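Local coordinates for ribulose bisphosphate carboxylase (Hyperthermus butylicus DSM 5456, PDB 6HUN), which probably catalyses the addition of carbon dioxide and water to ribulose 1,5-bisphosphate, giving two molecules of 3-phosphoglycerate, in an archaeal AMP degradation pathway, at residues T174-K179 and Y192-G197; K253-V258 and K264-D269. All blocks are in the same frame, centred on the assembly; numbering follows the deposited sequence.

Contact 1: T174-K179 and Y192-G197; sequences TVPKPK and YEILIG
Ile194 meets Thr174 and Pro176 through apolar contacts alone; no hydrogen bond crosses between 174-179 and 192-197. Both of its methyls share the work. The branch methyl Ile194 CG2 rests on Thr174 CB at 3.9 Å, while the chain end, Ile194 CD1, lies 4.0 Å from Thr174 CG2. Thr174 thus offers its carbon side to the helix, its methyl set opposite the backbone N and its hydroxyl beside that N (chi1 -68°). A looser touch comes two residues on, where Pro176 CG stands 4.5 Å from Ile194 CD1. All three residues are buried, and Leu409 and Ile199 also pack on Ile194.

The polar bonds of 174-179 run to other parts of the protein: the backbone of Thr174 is hydrogen-bonded to Leu201 and Lys203 of the adjacent strand. Farther along, beyond the cis peptide before Pro178, Lys179 NZ forms salt bridges with Asp205 and Glu206 of its own chain and with Glu65 of the second subunit.

This is the strand-to-helix packing of a beta/alpha (TIM) barrel: the end of strand 171-174 is held against the returning helix 184-196, and the loop between them bears Lys177 and Lys179, the predicted proton acceptor and substrate-binding residue of Rubisco.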
# COMPACT_ATOMS: atom_id res chain seq x y z
N THR A 174 23.58 11.37 -0.27
CA THR A 174 23.47 11.79 1.13
C THR A 174 22.14 12.48 1.38
O THR A 174 21.79 13.39 0.63
CB THR A 174 24.57 12.77 1.53
OG1 THR A 174 25.82 12.09 1.52
CG2 THR A 174 24.33 13.34 2.95
N VAL A 175 21.44 12.07 2.43
CA VAL A 175 20.32 12.81 3.03
C VAL A 175 20.83 13.75 4.13
O VAL A 175 21.55 13.33 5.04
CB VAL A 175 19.28 11.85 3.60
CG1 VAL A 175 18.06 12.61 4.18
CG2 VAL A 175 18.87 10.83 2.56
N PRO A 176 20.46 15.03 4.07
CA PRO A 176 20.82 15.97 5.15
C PRO A 176 20.42 15.48 6.53
O PRO A 176 19.51 14.67 6.71
CB PRO A 176 20.04 17.24 4.78
CG PRO A 176 19.88 17.16 3.30
CD PRO A 176 19.78 15.70 2.95
N LYS A 177 21.14 15.97 7.52
CA LYS A 177 20.76 15.78 8.89
C LYS A 177 20.65 17.16 9.53
O LYS A 177 21.55 17.99 9.35
CB LYS A 177 21.78 14.92 9.65
CG LYS A 177 21.84 13.47 9.20
CD LYS A 177 22.96 12.70 9.93
CE LYS A 177 22.62 12.37 11.40
NZ LYS A 177 21.75 11.16 11.53
N PRO A 178 19.56 17.45 10.26
CA PRO A 178 18.40 16.55 10.45
C PRO A 178 17.57 16.45 9.18
O PRO A 178 17.73 17.31 8.30
CB PRO A 178 17.62 17.24 11.56
CG PRO A 178 17.97 18.72 11.38
CD PRO A 178 19.39 18.74 10.97
N LYS A 179 16.70 15.44 9.08
CA LYS A 179 15.97 15.24 7.83
C LYS A 179 14.91 16.31 7.62
O LYS A 179 14.53 16.56 6.47
CB LYS A 179 15.35 13.84 7.78
CG LYS A 179 14.79 13.34 9.12
CD LYS A 179 14.51 11.85 9.17
CE LYS A 179 13.01 11.55 9.21
NZ LYS A 179 12.76 10.11 8.84
N TYR A 192 24.91 22.40 -0.84
CA TYR A 192 26.17 22.84 -1.43
C TYR A 192 27.37 22.12 -0.81
O TYR A 192 28.21 21.57 -1.53
CB TYR A 192 26.32 24.34 -1.24
CG TYR A 192 27.66 24.85 -1.75
CD1 TYR A 192 27.97 24.79 -3.10
CD2 TYR A 192 28.59 25.37 -0.88
CE1 TYR A 192 29.18 25.28 -3.58
CE2 TYR A 192 29.83 25.85 -1.35
CZ TYR A 192 30.11 25.78 -2.71
OH TYR A 192 31.32 26.25 -3.22
N GLU A 193 27.47 22.12 0.51
CA GLU A 193 28.64 21.51 1.15
C GLU A 193 28.75 20.03 0.81
O GLU A 193 29.85 19.51 0.58
CB GLU A 193 28.57 21.70 2.66
CG GLU A 193 27.99 23.03 3.05
CD GLU A 193 28.45 23.49 4.41
OE1 GLU A 193 27.76 23.16 5.40
OE2 GLU A 193 29.49 24.18 4.48
N ILE A 194 27.60 19.33 0.78
CA ILE A 194 27.56 17.91 0.43
C ILE A 194 28.13 17.70 -0.98
O ILE A 194 29.08 16.94 -1.16
CB ILE A 194 26.11 17.38 0.56
CG1 ILE A 194 25.72 17.24 2.04
CG2 ILE A 194 25.90 16.04 -0.16
CD1 ILE A 194 24.22 17.28 2.32
N LEU A 195 27.57 18.38 -1.98
CA LEU A 195 28.01 18.14 -3.36
C LEU A 195 29.45 18.59 -3.59
O LEU A 195 30.23 17.88 -4.23
CB LEU A 195 27.10 18.85 -4.33
CG LEU A 195 25.61 18.49 -4.18
CD1 LEU A 195 24.88 19.24 -5.25
CD2 LEU A 195 25.40 17.01 -4.34
N ILE A 196 29.79 19.78 -3.09
CA ILE A 196 31.12 20.37 -3.33
C ILE A 196 32.26 19.43 -2.95
O ILE A 196 33.34 19.48 -3.56
CB ILE A 196 31.23 21.73 -2.61
CG1 ILE A 196 32.22 22.63 -3.33
CG2 ILE A 196 31.66 21.56 -1.14
CD1 ILE A 196 31.68 23.15 -4.64
N GLY A 197 32.06 18.58 -1.96
CA GLY A 197 33.16 17.70 -1.62
C GLY A 197 33.20 16.35 -2.31
O GLY A 197 34.10 15.57 -2.03

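Contact 2: K253-V258 and K264-D269; sequences KRIKLV and KFIMID
Ile266 reaches from strand 265-269 to helix 253-258 with both of its branches, each overlapping a different residue of the helix. Its chain end, Ile266 CD1, lies 3.7 Å from Ile255 CD1 and 3.8 Å from Ile255 CG1, so that this methyl sits against the CG1-CD1 bond of Ile255, the two side chains crossing at a slant. The branch methyl, Ile266 CG2, sits against the next turn, 3.8 Å from Val258 CG1 and 4.0 Å from Val258 CB. This fork depends on a first torsion of 55°, which places CG1 between the backbone N and the carbonyl carbon, a crowded position, and leaves CG2 beside the N.

Val258 also presses on the strand backbone: its CG1, opposite its own N, comes within 3.3 Å of Phe265 O. That is a tight apolar-to-carbonyl approach, with no hydrogen bond across the two segments. An alanine in place of Ile266 would keep neither branch, and Ile255 and Val258 would probably lose their common partner on the strand, leaving a gap between the two layers. Leu284 and Tyr288 of helix 275-288 pack on Ile255 as well, and Phe216 on Val258.

The segment axes approach to 9.0 Å and run nearly antiparallel, at 155°. Helix 248-260 is the link between the parallel strands 239-243 and 265-269, so the buried isoleucine-valine layer is the packing of a beta-alpha-beta crossover on the outside of the Rubisco TIM barrel.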
# COMPACT_ATOMS: atom_id res chain seq x y z
N LYS A 253 2.59 18.46 -10.99
CA LYS A 253 3.22 19.79 -11.07
C LYS A 253 4.67 19.73 -10.62
O LYS A 253 5.53 20.46 -11.15
CB LYS A 253 2.45 20.78 -10.20
CG LYS A 253 1.03 21.04 -10.71
CD LYS A 253 0.01 21.31 -9.55
CE LYS A 253 -0.25 22.80 -9.40
NZ LYS A 253 -1.38 23.11 -8.47
N ARG A 254 4.95 18.93 -9.59
CA ARG A 254 6.30 18.89 -9.04
C ARG A 254 7.24 18.17 -9.98
O ARG A 254 8.42 18.57 -10.09
CB ARG A 254 6.30 18.25 -7.64
CG ARG A 254 5.53 19.11 -6.61
CD ARG A 254 5.20 18.43 -5.25
NE ARG A 254 4.14 19.23 -4.62
CZ ARG A 254 3.62 19.00 -3.40
NH1 ARG A 254 4.09 18.03 -2.64
NH2 ARG A 254 2.62 19.75 -2.94
N ILE A 255 6.75 17.16 -10.70
CA ILE A 255 7.61 16.48 -11.66
C ILE A 255 7.95 17.43 -12.81
O ILE A 255 9.10 17.45 -13.30
CB ILE A 255 6.94 15.20 -12.19
CG1 ILE A 255 6.89 14.14 -11.07
CG2 ILE A 255 7.72 14.68 -13.40
CD1 ILE A 255 6.08 12.84 -11.41
N LYS A 256 6.99 18.26 -13.22
CA LYS A 256 7.30 19.22 -14.28
C LYS A 256 8.26 20.30 -13.78
O LYS A 256 9.19 20.69 -14.49
CB LYS A 256 6.01 19.85 -14.83
CG LYS A 256 6.23 20.81 -16.05
CD LYS A 256 4.88 21.19 -16.63
CE LYS A 256 5.04 22.40 -17.60
NZ LYS A 256 6.03 22.07 -18.64
N LEU A 257 8.10 20.76 -12.53
CA LEU A 257 9.04 21.76 -12.01
C LEU A 257 10.46 21.19 -11.95
O LEU A 257 11.43 21.89 -12.27
CB LEU A 257 8.62 22.24 -10.63
CG LEU A 257 7.48 23.24 -10.42
CD1 LEU A 257 7.20 23.23 -8.93
CD2 LEU A 257 7.89 24.66 -10.92
N VAL A 258 10.60 19.94 -11.50
CA VAL A 258 11.91 19.28 -11.52
C VAL A 258 12.49 19.27 -12.93
O VAL A 258 13.66 19.61 -13.16
CB VAL A 258 11.78 17.84 -10.96
CG1 VAL A 258 13.09 17.05 -11.34
CG2 VAL A 258 11.56 17.90 -9.48
N LYS A 264 17.39 15.82 -13.24
CA LYS A 264 17.16 14.60 -14.00
C LYS A 264 16.54 13.49 -13.15
O LYS A 264 16.32 12.39 -13.67
CB LYS A 264 18.43 14.08 -14.62
CG LYS A 264 19.02 15.10 -15.67
CD LYS A 264 18.03 15.20 -16.82
CE LYS A 264 18.34 14.14 -17.89
NZ LYS A 264 17.38 14.17 -19.05
N PHE A 265 16.22 13.78 -11.90
CA PHE A 265 15.76 12.74 -10.98
C PHE A 265 14.52 13.22 -10.22
O PHE A 265 14.41 14.39 -9.83
CB PHE A 265 16.82 12.40 -9.94
CG PHE A 265 18.09 11.89 -10.52
CD1 PHE A 265 18.31 10.50 -10.58
CD2 PHE A 265 19.08 12.77 -10.97
CE1 PHE A 265 19.46 9.98 -11.09
CE2 PHE A 265 20.30 12.24 -11.48
CZ PHE A 265 20.45 10.83 -11.53
N ILE A 266 13.61 12.26 -9.94
CA ILE A 266 12.53 12.44 -8.96
C ILE A 266 12.57 11.24 -8.03
O ILE A 266 13.02 10.16 -8.42
CB ILE A 266 11.12 12.60 -9.63
CG1 ILE A 266 10.86 11.40 -10.55
CG2 ILE A 266 11.13 13.96 -10.40
CD1 ILE A 266 9.38 11.29 -11.19
N MET A 267 12.12 11.44 -6.79
CA MET A 267 11.92 10.36 -5.85
C MET A 267 10.45 10.25 -5.52
O MET A 267 9.77 11.28 -5.35
CB MET A 267 12.74 10.62 -4.56
CG MET A 267 12.46 9.66 -3.43
SD MET A 267 13.68 10.23 -2.18
CE MET A 267 12.80 9.96 -0.66
N ILE A 268 9.98 9.01 -5.36
CA ILE A 268 8.58 8.76 -4.99
C ILE A 268 8.52 7.62 -3.97
O ILE A 268 9.27 6.63 -4.06
CB ILE A 268 7.70 8.46 -6.20
CG1 ILE A 268 6.24 8.30 -5.71
CG2 ILE A 268 8.13 7.15 -6.91
CD1 ILE A 268 5.29 8.43 -6.83
N ASP A 269 7.73 7.85 -2.93
CA ASP A 269 7.49 6.81 -1.91
C ASP A 269 6.44 5.93 -2.53
O ASP A 269 5.25 6.20 -2.44
CB ASP A 269 7.03 7.44 -0.62
CG ASP A 269 8.00 8.45 -0.01
OD1 ASP A 269 9.15 8.69 -0.48
OD2 ASP A 269 7.61 9.03 1.02

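Contacts 1 and 2 lie in series along the chain and belong to the same eight-stranded barrel, their centres 19 Å apart and their nearest atoms about 7 Å apart, without touching. Each joins a barrel strand to a surrounding helix: contact 1 a strand to the helix after it, contact 2 a strand to the helix before it. Contact 1 lies nearer the predicted metal-binding Lys203: the side chain of Pro176 is about 6 Å from that of Lys203, against about 9 Å for that of Phe265 in contact 2. The side chains of Thr174 and Phe265 each lie about 12 Å from the bound calcium ion. Other residues of both pairs of segments touch the second subunit of the dimer.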